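Local structure of HI0065 (Haemophilus influenzae, 1HTW) at residues 11-22 with 48-57; 123-131 with 142-153. The protein binds ATP and magnesium and is required for forming the threonylcarbamoyl group on adenosine 37 of tRNAs that read codons beginning with adenine. All blocks are in the same frame, centred on the assembly; numbering follows the deposited sequence.

Interaction 1 (11-22 with 48-57); sequences EFSMLRFGKKFA and TLTRGMLQGI. With ADP (adenosine-5'-diphosphate), chain H.
With CG of Glu11 anti to its own N (chi1 -174°) and the chain extended beyond it, the carboxylate stretches from helix 11-22 to Arg51 of helix 48-56, whose side chain bends at chi3 (102°) to meet it. Arg51 NH2 bonds to Glu11 OE2 at 3.3 Å, a long salt bridge that lies in the guanidinium plane and uses the oxygen's anti lone pair. Glu11 OE1 accepts from the ribose O2' of ADP at 2.5 Å, and the same guanidinium gives NH1 to Gln55 OE1 at 3.0 Å. Arg51 is thus held through both terminal nitrogens while Leu15 CD2 lies over one face, which would limit its rotation; the long, bent bond to OE2 probably steadies the carboxylate that binds the ribose. Thr48 grips the alpha-phosphate oxygen O2A with both its N and its OG1, each at 2.8 Å, and Met14 lays CB, CG and CE near N1 and C2 of the adenine.

Glycines let the backbones close to an axis separation of 6.8 Å, crossing at -54°. Gly18, Gly52 and Gly56 present bare backbone where a CB would run into the partner helix. Leu49 CD1 presses on Gly18 CA at 3.5 Å, and Met53 CA makes a CA-H...O contact with Gly18 O. Farther along, Met53 brings its sulfur and CE obliquely to Phe21 in a Met-aromatic contact, and Lys19 NZ reaches Gly56 O at 2.8 Å.

Helix 48-56 continues from the P-loop, of which Lys46 and Thr47 also hold ADP. The inner side of the pair packs on the central sheet: Met14 and Phe17 touch strands 3-8 and 137-144, Phe21 touches strands 127-134 and 34-39, and Leu49 lies on Leu38 of strand 34-39.

Interaction 2 (123-131 with 142-153); sequences PEADILVNI and LIAQTNLGKNII
Val129 and Leu142 lie side by side and point the same way from one face of an antiparallel strand pair, their branches pressed tightly together. On that face Ile127 crosses both Ile152 and Ile153 of the following helix at a slant, its CD1 lying 3.8 Å from Ile152 CG2 and equally far from Ile153 CG1. Leu128 and Ile143 project from the other face, where the amide of Gln145 lies across the Leu128 branches. Between them Leu128 and Ile143 exchange two backbone bonds, Leu128 N to Ile143 O at 2.9 Å and Ile143 N to Leu128 O at 3.0 Å, as a hydrogen-bonded pair.

Where strand gives way to helix, Asp126 takes over. Its O accepts from Gln145 N at 2.9 Å, and Gly149 CA comes close to the same oxygen. Its OD1 receives Thr146 OG1 at 2.6 Å through the anti lone pair. Thr146 is the N-cap, and its OG1 in turn accepts from Gly149 N at 2.9 Å.

The threonine hydroxyl therefore relays between carboxylate and helix amide. With Lys32 also paired to OD1 and Met35 N bonded to OD2, the buried aspartate is probably kept ionised, and the start of the helix is fixed to the sheet.

In the fold
The two contacts follow one another along the chain, interaction 1 closing before interaction 2 opens, and their centres are about 17 Å apart. They share the mixed central sheet of this P-loop fold: interaction 1 pairs helices 11-28 and 46-56, which pack on it, and interaction 2 joins the hairpin strands 127-134 and 137-144 to helix 147-155. They meet directly, with Leu49 and Phe21 resting on Val129, Phe21 also on Ile152, and Met14 on Ile131. One apolar layer therefore runs from the nucleotide-binding helices to the C-terminal helix. In this protein the helices that hold ADP and the C-terminal helix thus pack against one sheet.

Interaction 1 (11-22 with 48-57)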
loop_
_atom_site.group_PDB
_atom_site.type_symbol
_atom_site.label_atom_id
_atom_site.label_comp_id
_atom_site.label_asym_id
_atom_site.label_seq_id
_atom_site.Cartn_x
_atom_site.Cartn_y
_atom_site.Cartn_z
ATOM N N GLU A 11 16.967 5.416 2.910
ATOM C CA GLU A 11 16.141 4.217 3.105
ATOM C C GLU A 11 15.649 4.032 4.514
ATOM O O GLU A 11 14.462 3.587 4.627
ATOM C CB GLU A 11 16.927 3.004 2.574
ATOM C CG GLU A 11 16.052 1.743 2.622
ATOM C CD GLU A 11 16.622 0.604 1.817
ATOM O OE1 GLU A 11 17.396 0.872 0.875
ATOM O OE2 GLU A 11 16.303 -0.560 2.152
ATOM N N PHE A 12 16.365 4.377 5.562
ATOM C CA PHE A 12 15.903 4.229 6.943
ATOM C C PHE A 12 14.658 5.058 7.185
ATOM O O PHE A 12 13.666 4.728 7.849
ATOM C CB PHE A 12 16.966 4.682 7.946
ATOM C CG PHE A 12 17.630 3.536 8.682
ATOM C CD1 PHE A 12 16.864 2.646 9.391
ATOM C CD2 PHE A 12 19.002 3.386 8.637
ATOM C CE1 PHE A 12 17.490 1.639 10.141
ATOM C CE2 PHE A 12 19.626 2.350 9.316
ATOM C CZ PHE A 12 18.847 1.492 10.082
ATOM N N SER A 13 14.703 6.259 6.535
ATOM C CA SER A 13 13.542 7.144 6.641
ATOM C C SER A 13 12.348 6.559 5.895
ATOM O O SER A 13 11.207 6.838 6.327
ATOM C CB SER A 13 13.929 8.509 5.993
ATOM O OG SER A 13 14.892 9.118 6.887
ATOM N N MET A 14 12.515 5.818 4.839
ATOM C CA MET A 14 11.397 5.252 4.109
ATOM C C MET A 14 10.723 4.181 5.040
ATOM O O MET A 14 9.514 4.078 5.030
ATOM C CB MET A 14 11.804 4.519 2.837
ATOM C CG MET A 14 10.680 4.006 2.002
ATOM S SD MET A 14 9.447 5.324 1.342
ATOM C CE MET A 14 10.017 5.443 -0.447
ATOM N N LEU A 15 11.633 3.435 5.678
ATOM C CA LEU A 15 11.084 2.377 6.589
ATOM C C LEU A 15 10.370 2.979 7.785
ATOM O O LEU A 15 9.223 2.468 8.059
ATOM C CB LEU A 15 12.264 1.508 7.001
ATOM C CG LEU A 15 12.989 0.753 5.899
ATOM C CD1 LEU A 15 14.255 0.091 6.469
ATOM C CD2 LEU A 15 12.115 -0.201 5.131
ATOM N N ARG A 16 10.829 4.017 8.395
ATOM C CA ARG A 16 10.183 4.719 9.489
ATOM C C ARG A 16 8.864 5.312 9.019
ATOM O O ARG A 16 7.850 5.261 9.757
ATOM C CB ARG A 16 11.095 5.832 10.016
ATOM C CG ARG A 16 10.467 6.666 11.147
ATOM C CD ARG A 16 11.483 7.700 11.645
ATOM N NE ARG A 16 10.880 8.709 12.491
ATOM C CZ ARG A 16 10.933 10.030 12.330
ATOM N NH1 ARG A 16 11.553 10.568 11.290
ATOM N NH2 ARG A 16 10.360 10.818 13.230
ATOM N N PHE A 17 8.829 5.873 7.801
ATOM C CA PHE A 17 7.572 6.406 7.307
ATOM C C PHE A 17 6.564 5.299 7.029
ATOM O O PHE A 17 5.407 5.409 7.431
ATOM C CB PHE A 17 7.811 7.190 5.963
ATOM C CG PHE A 17 6.502 7.779 5.467
ATOM C CD1 PHE A 17 6.122 9.045 5.933
ATOM C CD2 PHE A 17 5.715 7.098 4.584
ATOM C CE1 PHE A 17 4.901 9.572 5.472
ATOM C CE2 PHE A 17 4.495 7.597 4.172
ATOM C CZ PHE A 17 4.113 8.869 4.616
ATOM N N GLY A 18 7.039 4.137 6.523
ATOM C CA GLY A 18 6.095 3.023 6.343
ATOM C C GLY A 18 5.514 2.580 7.711
ATOM O O GLY A 18 4.307 2.307 7.783
ATOM N N LYS A 19 6.347 2.527 8.715
ATOM C CA LYS A 19 5.862 2.028 10.046
ATOM C C LYS A 19 4.783 3.028 10.547
ATOM O O LYS A 19 3.689 2.611 10.938
ATOM C CB LYS A 19 6.968 1.958 11.054
ATOM C CG LYS A 19 6.458 1.518 12.463
ATOM C CD LYS A 19 7.568 1.460 13.478
ATOM C CE LYS A 19 7.052 1.306 14.903
ATOM N NZ LYS A 19 6.123 0.144 15.072
ATOM N N LYS A 20 5.100 4.316 10.437
ATOM C CA LYS A 20 4.100 5.335 10.902
ATOM C C LYS A 20 2.826 5.256 10.086
ATOM O O LYS A 20 1.733 5.260 10.708
ATOM C CB LYS A 20 4.707 6.737 10.820
ATOM C CG LYS A 20 3.742 7.856 11.208
ATOM C CD LYS A 20 4.360 9.238 11.089
ATOM C CE LYS A 20 3.628 10.241 12.006
ATOM N NZ LYS A 20 2.809 11.171 11.182
ATOM N N PHE A 21 2.874 5.124 8.774
ATOM C CA PHE A 21 1.705 5.040 7.928
ATOM C C PHE A 21 0.879 3.787 8.245
ATOM O O PHE A 21 -0.341 3.772 8.376
ATOM C CB PHE A 21 2.168 5.023 6.463
ATOM C CG PHE A 21 1.172 5.000 5.368
ATOM C CD1 PHE A 21 -0.037 5.662 5.454
ATOM C CD2 PHE A 21 1.453 4.386 4.139
ATOM C CE1 PHE A 21 -0.950 5.612 4.401
ATOM C CE2 PHE A 21 0.590 4.366 3.081
ATOM C CZ PHE A 21 -0.684 4.975 3.226
ATOM N N ALA A 22 1.558 2.636 8.404
ATOM C CA ALA A 22 0.831 1.379 8.675
ATOM C C ALA A 22 0.188 1.442 10.083
ATOM O O ALA A 22 -0.971 1.000 10.190
ATOM C CB ALA A 22 1.806 0.204 8.650
ATOM N N THR A 48 9.979 -1.336 -0.986
ATOM C CA THR A 48 10.661 -1.005 0.241
ATOM C C THR A 48 9.720 -0.296 1.274
ATOM O O THR A 48 9.824 -0.601 2.438
ATOM C CB THR A 48 11.825 -0.023 -0.002
ATOM O OG1 THR A 48 12.755 -0.857 -0.820
ATOM C CG2 THR A 48 12.513 0.388 1.243
ATOM N N LEU A 49 8.842 0.516 0.702
ATOM C CA LEU A 49 7.850 1.159 1.633
ATOM C C LEU A 49 6.883 0.051 2.175
ATOM O O LEU A 49 6.723 0.130 3.395
ATOM C CB LEU A 49 6.976 2.128 0.797
ATOM C CG LEU A 49 5.785 2.720 1.576
ATOM C CD1 LEU A 49 6.211 3.329 2.893
ATOM C CD2 LEU A 49 5.042 3.758 0.715
ATOM N N THR A 50 6.484 -0.798 1.318
ATOM C CA THR A 50 5.625 -1.949 1.783
ATOM C C THR A 50 6.358 -2.730 2.859
ATOM O O THR A 50 5.775 -3.127 3.879
ATOM C CB THR A 50 5.371 -2.857 0.601
ATOM O OG1 THR A 50 4.550 -2.150 -0.359
ATOM C CG2 THR A 50 4.522 -4.093 1.048
ATOM N N ARG A 51 7.635 -2.995 2.649
ATOM C CA ARG A 51 8.422 -3.684 3.694
ATOM C C ARG A 51 8.469 -2.953 4.991
ATOM O O ARG A 51 8.273 -3.507 6.106
ATOM C CB ARG A 51 9.798 -4.065 3.129
ATOM C CG ARG A 51 10.800 -4.599 4.132
ATOM C CD ARG A 51 12.144 -4.928 3.382
ATOM N NE ARG A 51 13.185 -3.961 3.545
ATOM C CZ ARG A 51 13.932 -3.551 4.508
ATOM N NH1 ARG A 51 13.823 -3.953 5.786
ATOM N NH2 ARG A 51 14.830 -2.566 4.280
ATOM N N GLY A 52 8.689 -1.637 4.992
ATOM C CA GLY A 52 8.712 -0.842 6.216
ATOM C C GLY A 52 7.248 -0.940 6.877
ATOM O O GLY A 52 7.254 -0.909 8.094
ATOM N N MET A 53 6.267 -0.909 6.067
ATOM C CA MET A 53 4.857 -0.970 6.648
ATOM C C MET A 53 4.677 -2.335 7.332
ATOM O O MET A 53 4.348 -2.344 8.530
ATOM C CB MET A 53 3.846 -0.770 5.580
ATOM C CG MET A 53 3.785 0.613 4.851
ATOM S SD MET A 53 2.581 0.813 3.490
ATOM C CE MET A 53 0.895 0.851 4.526
ATOM N N LEU A 54 5.019 -3.396 6.628
ATOM C CA LEU A 54 4.688 -4.757 7.241
ATOM C C LEU A 54 5.618 -5.108 8.352
ATOM O O LEU A 54 5.230 -5.632 9.430
ATOM C CB LEU A 54 4.757 -5.785 6.116
ATOM C CG LEU A 54 3.797 -5.686 4.952
ATOM C CD1 LEU A 54 4.141 -6.679 3.838
ATOM C CD2 LEU A 54 2.373 -6.027 5.426
ATOM N N GLN A 55 6.957 -4.945 8.194
ATOM C CA GLN A 55 7.909 -5.239 9.201
ATOM C C GLN A 55 7.804 -4.267 10.345
ATOM O O GLN A 55 8.066 -4.530 11.543
ATOM C CB GLN A 55 9.395 -5.307 8.638
ATOM C CG GLN A 55 9.482 -6.470 7.648
ATOM C CD GLN A 55 10.915 -6.512 7.008
ATOM O OE1 GLN A 55 11.566 -5.490 7.091
ATOM N NE2 GLN A 55 11.328 -7.683 6.548
ATOM N N GLY A 56 7.363 -3.026 9.958
ATOM C CA GLY A 56 7.200 -1.973 10.982
ATOM C C GLY A 56 6.092 -2.322 11.996
ATOM O O GLY A 56 6.304 -1.926 13.164
ATOM N N ILE A 57 5.086 -3.013 11.541
ATOM C CA ILE A 57 3.988 -3.390 12.520
ATOM C C ILE A 57 4.239 -4.810 13.010
ATOM O O ILE A 57 3.350 -5.383 13.682
ATOM C CB ILE A 57 2.628 -3.237 11.879
ATOM C CG1 ILE A 57 2.417 -3.911 10.538
ATOM C CG2 ILE A 57 2.300 -1.724 11.727
ATOM C CD1 ILE A 57 0.981 -3.956 10.031
HETATM P PB ADP H . 9.853 -0.545 -6.537
HETATM O O1B ADP H . 8.963 -1.583 -5.843
HETATM O O2B ADP H . 9.199 0.762 -6.685
HETATM O O3B ADP H . 10.285 -1.167 -7.934
HETATM P PA ADP H . 11.943 -1.333 -4.688
HETATM O O1A ADP H . 11.970 -2.779 -5.066
HETATM O O2A ADP H . 11.503 -1.039 -3.308
HETATM O O3A ADP H . 11.175 -0.459 -5.761
HETATM O "O5'" ADP H . 13.447 -0.800 -4.852
HETATM C "C5'" ADP H . 13.962 0.351 -4.235
HETATM C "C4'" ADP H . 15.511 0.263 -4.314
HETATM O "O4'" ADP H . 16.061 1.544 -4.015
HETATM C "C3'" ADP H . 16.100 -0.732 -3.339
HETATM O "O3'" ADP H . 17.199 -1.468 -3.963
HETATM C "C2'" ADP H . 16.492 0.180 -2.193
HETATM O "O2'" ADP H . 17.472 -0.353 -1.324
HETATM C "C1'" ADP H . 16.892 1.486 -2.914
HETATM N N9 ADP H . 16.708 2.665 -2.104
HETATM C C8 ADP H . 17.629 3.647 -1.880
HETATM N N7 ADP H . 17.248 4.675 -1.204
HETATM C C5 ADP H . 15.985 4.381 -0.933
HETATM C C6 ADP H . 15.077 5.178 -0.278
HETATM N N6 ADP H . 15.315 6.393 0.195
HETATM N N1 ADP H . 13.807 4.682 -0.248
HETATM C C2 ADP H . 13.525 3.492 -0.804
HETATM N N3 ADP H . 14.329 2.665 -1.505
HETATM C C4 ADP H . 15.577 3.194 -1.479
#

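Interaction 2 (123-131 with 142-153)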
loop_
_atom_site.group_PDB
_atom_site.type_symbol
_atom_site.label_atom_id
_atom_site.label_comp_id
_atom_site.label_asym_id
_atom_site.label_seq_id
_atom_site.Cartn_x
_atom_site.Cartn_y
_atom_site.Cartn_z
ATOM N N PRO A 123 -11.202 -2.327 -6.407
ATOM C CA PRO A 123 -11.922 -1.264 -5.737
ATOM C C PRO A 123 -11.075 0.021 -5.809
ATOM O O PRO A 123 -9.843 -0.060 -5.879
ATOM C CB PRO A 123 -12.047 -1.727 -4.294
ATOM C CG PRO A 123 -11.775 -3.192 -4.315
ATOM C CD PRO A 123 -10.894 -3.455 -5.518
ATOM N N GLU A 124 -11.741 1.157 -5.824
ATOM C CA GLU A 124 -11.091 2.451 -5.948
ATOM C C GLU A 124 -10.176 2.661 -4.734
ATOM O O GLU A 124 -10.440 2.093 -3.680
ATOM C CB GLU A 124 -12.104 3.588 -6.011
ATOM C CG GLU A 124 -11.483 4.963 -6.199
ATOM C CD GLU A 124 -12.257 6.062 -5.496
ATOM O OE1 GLU A 124 -13.486 5.910 -5.322
ATOM O OE2 GLU A 124 -11.621 7.060 -5.095
ATOM N N ALA A 125 -9.106 3.432 -4.944
ATOM C CA ALA A 125 -8.166 3.661 -3.857
ATOM C C ALA A 125 -8.724 4.621 -2.798
ATOM O O ALA A 125 -9.378 5.583 -3.148
ATOM C CB ALA A 125 -6.876 4.297 -4.380
ATOM N N ASP A 126 -8.306 4.382 -1.559
ATOM C CA ASP A 126 -8.619 5.358 -0.509
ATOM C C ASP A 126 -7.505 6.419 -0.531
ATOM O O ASP A 126 -7.734 7.580 -0.250
ATOM C CB ASP A 126 -8.686 4.704 0.868
ATOM C CG ASP A 126 -9.946 3.854 0.978
ATOM O OD1 ASP A 126 -11.065 4.456 1.087
ATOM O OD2 ASP A 126 -9.880 2.612 0.904
ATOM N N ILE A 127 -6.294 5.936 -0.851
ATOM C CA ILE A 127 -5.147 6.891 -0.825
ATOM C C ILE A 127 -4.148 6.435 -1.917
ATOM O O ILE A 127 -4.030 5.243 -2.161
ATOM C CB ILE A 127 -4.503 6.888 0.544
ATOM C CG1 ILE A 127 -3.406 7.953 0.722
ATOM C CG2 ILE A 127 -3.939 5.522 0.898
ATOM C CD1 ILE A 127 -3.390 8.480 2.170
ATOM N N LEU A 128 -3.644 7.424 -2.623
ATOM C CA LEU A 128 -2.566 7.168 -3.604
ATOM C C LEU A 128 -1.269 7.552 -2.922
ATOM O O LEU A 128 -1.180 8.604 -2.302
ATOM C CB LEU A 128 -2.692 8.057 -4.850
ATOM C CG LEU A 128 -4.020 8.107 -5.544
ATOM C CD1 LEU A 128 -3.945 9.003 -6.797
ATOM C CD2 LEU A 128 -4.458 6.704 -5.951
ATOM N N VAL A 129 -0.216 6.728 -3.125
ATOM C CA VAL A 129 1.088 7.132 -2.578
ATOM C C VAL A 129 2.011 7.294 -3.798
ATOM O O VAL A 129 2.340 6.277 -4.424
ATOM C CB VAL A 129 1.664 5.975 -1.712
ATOM C CG1 VAL A 129 3.022 6.369 -1.175
ATOM C CG2 VAL A 129 0.736 5.705 -0.523
ATOM N N ASN A 130 2.361 8.539 -4.147
ATOM C CA ASN A 130 3.146 8.716 -5.399
ATOM C C ASN A 130 4.577 8.982 -4.993
ATOM O O ASN A 130 4.858 9.955 -4.273
ATOM C CB ASN A 130 2.586 9.959 -6.126
ATOM C CG ASN A 130 1.199 9.739 -6.684
ATOM O OD1 ASN A 130 0.764 8.607 -6.861
ATOM N ND2 ASN A 130 0.433 10.816 -6.926
ATOM N N ILE A 131 5.516 8.096 -5.333
ATOM C CA ILE A 131 6.868 8.203 -4.887
ATOM C C ILE A 131 7.761 8.776 -6.032
ATOM O O ILE A 131 7.814 8.130 -7.061
ATOM C CB ILE A 131 7.448 6.775 -4.557
ATOM C CG1 ILE A 131 6.493 6.105 -3.523
ATOM C CG2 ILE A 131 8.824 6.946 -3.920
ATOM C CD1 ILE A 131 7.088 4.741 -3.056
ATOM N N LEU A 142 1.144 11.855 -0.642
ATOM C CA LEU A 142 -0.057 11.016 -0.366
ATOM C C LEU A 142 -1.267 11.876 -0.766
ATOM O O LEU A 142 -1.382 13.056 -0.365
ATOM C CB LEU A 142 -0.148 10.715 1.133
ATOM C CG LEU A 142 0.855 9.804 1.795
ATOM C CD1 LEU A 142 0.368 9.417 3.216
ATOM C CD2 LEU A 142 1.058 8.538 1.001
ATOM N N ILE A 143 -2.160 11.293 -1.506
ATOM C CA ILE A 143 -3.332 11.932 -2.030
ATOM C C ILE A 143 -4.577 11.107 -1.593
ATOM O O ILE A 143 -4.741 9.979 -1.985
ATOM C CB ILE A 143 -3.274 12.078 -3.546
ATOM C CG1 ILE A 143 -2.010 12.879 -3.961
ATOM C CG2 ILE A 143 -4.500 12.871 -4.039
ATOM C CD1 ILE A 143 -1.882 12.940 -5.475
ATOM N N ALA A 144 -5.466 11.841 -0.904
ATOM C CA ALA A 144 -6.696 11.152 -0.446
ATOM C C ALA A 144 -7.670 11.074 -1.609
ATOM O O ALA A 144 -7.772 12.063 -2.373
ATOM C CB ALA A 144 -7.332 11.973 0.680
ATOM N N GLN A 145 -8.358 9.941 -1.748
ATOM C CA GLN A 145 -9.343 9.797 -2.799
ATOM C C GLN A 145 -10.766 9.643 -2.211
ATOM O O GLN A 145 -11.726 9.893 -2.927
ATOM C CB GLN A 145 -9.083 8.532 -3.635
ATOM C CG GLN A 145 -9.223 8.739 -5.123
ATOM C CD GLN A 145 -7.957 9.303 -5.747
ATOM O OE1 GLN A 145 -7.618 8.922 -6.865
ATOM N NE2 GLN A 145 -7.258 10.138 -4.998
ATOM N N THR A 146 -10.803 9.200 -0.975
ATOM C CA THR A 146 -12.112 8.985 -0.305
ATOM C C THR A 146 -12.122 9.763 0.971
ATOM O O THR A 146 -11.138 10.266 1.486
ATOM C CB THR A 146 -12.309 7.487 0.020
ATOM O OG1 THR A 146 -11.263 7.089 0.928
ATOM C CG2 THR A 146 -12.346 6.612 -1.210
ATOM N N ASN A 147 -13.298 9.716 1.674
ATOM C CA ASN A 147 -13.341 10.264 3.014
ATOM C C ASN A 147 -12.374 9.574 3.947
ATOM O O ASN A 147 -11.760 10.196 4.815
ATOM C CB ASN A 147 -14.818 10.020 3.493
ATOM C CG ASN A 147 -15.066 10.749 4.788
ATOM O OD1 ASN A 147 -15.155 11.985 4.808
ATOM N ND2 ASN A 147 -15.152 9.990 5.883
ATOM N N LEU A 148 -12.240 8.248 3.823
ATOM C CA LEU A 148 -11.294 7.530 4.693
ATOM C C LEU A 148 -9.877 8.046 4.374
ATOM O O LEU A 148 -9.103 8.259 5.295
ATOM C CB LEU A 148 -11.399 6.002 4.446
ATOM C CG LEU A 148 -10.358 5.170 5.246
ATOM C CD1 LEU A 148 -10.359 5.437 6.721
ATOM C CD2 LEU A 148 -10.557 3.688 4.954
ATOM N N GLY A 149 -9.625 8.249 3.080
ATOM C CA GLY A 149 -8.279 8.811 2.718
ATOM C C GLY A 149 -8.015 10.111 3.416
ATOM O O GLY A 149 -6.955 10.436 3.962
ATOM N N LYS A 150 -9.058 11.000 3.428
ATOM C CA LYS A 150 -8.913 12.254 4.160
ATOM C C LYS A 150 -8.569 12.095 5.603
ATOM O O LYS A 150 -7.713 12.750 6.198
ATOM C CB LYS A 150 -10.163 13.128 3.952
ATOM C CG LYS A 150 -10.277 14.186 5.056
ATOM C CD LYS A 150 -10.958 15.444 4.536
ATOM C CE LYS A 150 -11.001 16.519 5.616
ATOM N NZ LYS A 150 -9.627 17.016 5.937
ATOM N N ASN A 151 -9.236 11.109 6.285
ATOM C CA ASN A 151 -8.977 10.790 7.668
ATOM C C ASN A 151 -7.566 10.234 7.898
ATOM O O ASN A 151 -6.923 10.540 8.902
ATOM C CB ASN A 151 -10.044 9.790 8.162
ATOM C CG ASN A 151 -11.383 10.538 8.382
ATOM O OD1 ASN A 151 -11.378 11.728 8.676
ATOM N ND2 ASN A 151 -12.472 9.813 8.301
ATOM N N ILE A 152 -7.087 9.462 6.923
ATOM C CA ILE A 152 -5.720 8.947 7.011
ATOM C C ILE A 152 -4.698 10.082 6.966
ATOM O O ILE A 152 -3.789 10.125 7.772
ATOM C CB ILE A 152 -5.416 7.947 5.888
ATOM C CG1 ILE A 152 -6.204 6.642 6.081
ATOM C CG2 ILE A 152 -3.908 7.631 5.886
ATOM C CD1 ILE A 152 -6.352 5.826 4.840
ATOM N N ILE A 153 -4.911 11.007 6.014
ATOM C CA ILE A 153 -3.977 12.118 5.888
ATOM C C ILE A 153 -4.016 13.038 7.105
ATOM O O ILE A 153 -2.964 13.471 7.588
ATOM C CB ILE A 153 -4.269 12.889 4.570
ATOM C CG1 ILE A 153 -3.614 12.066 3.442
ATOM C CG2 ILE A 153 -3.629 14.283 4.654
ATOM C CD1 ILE A 153 -3.892 12.559 2.045
#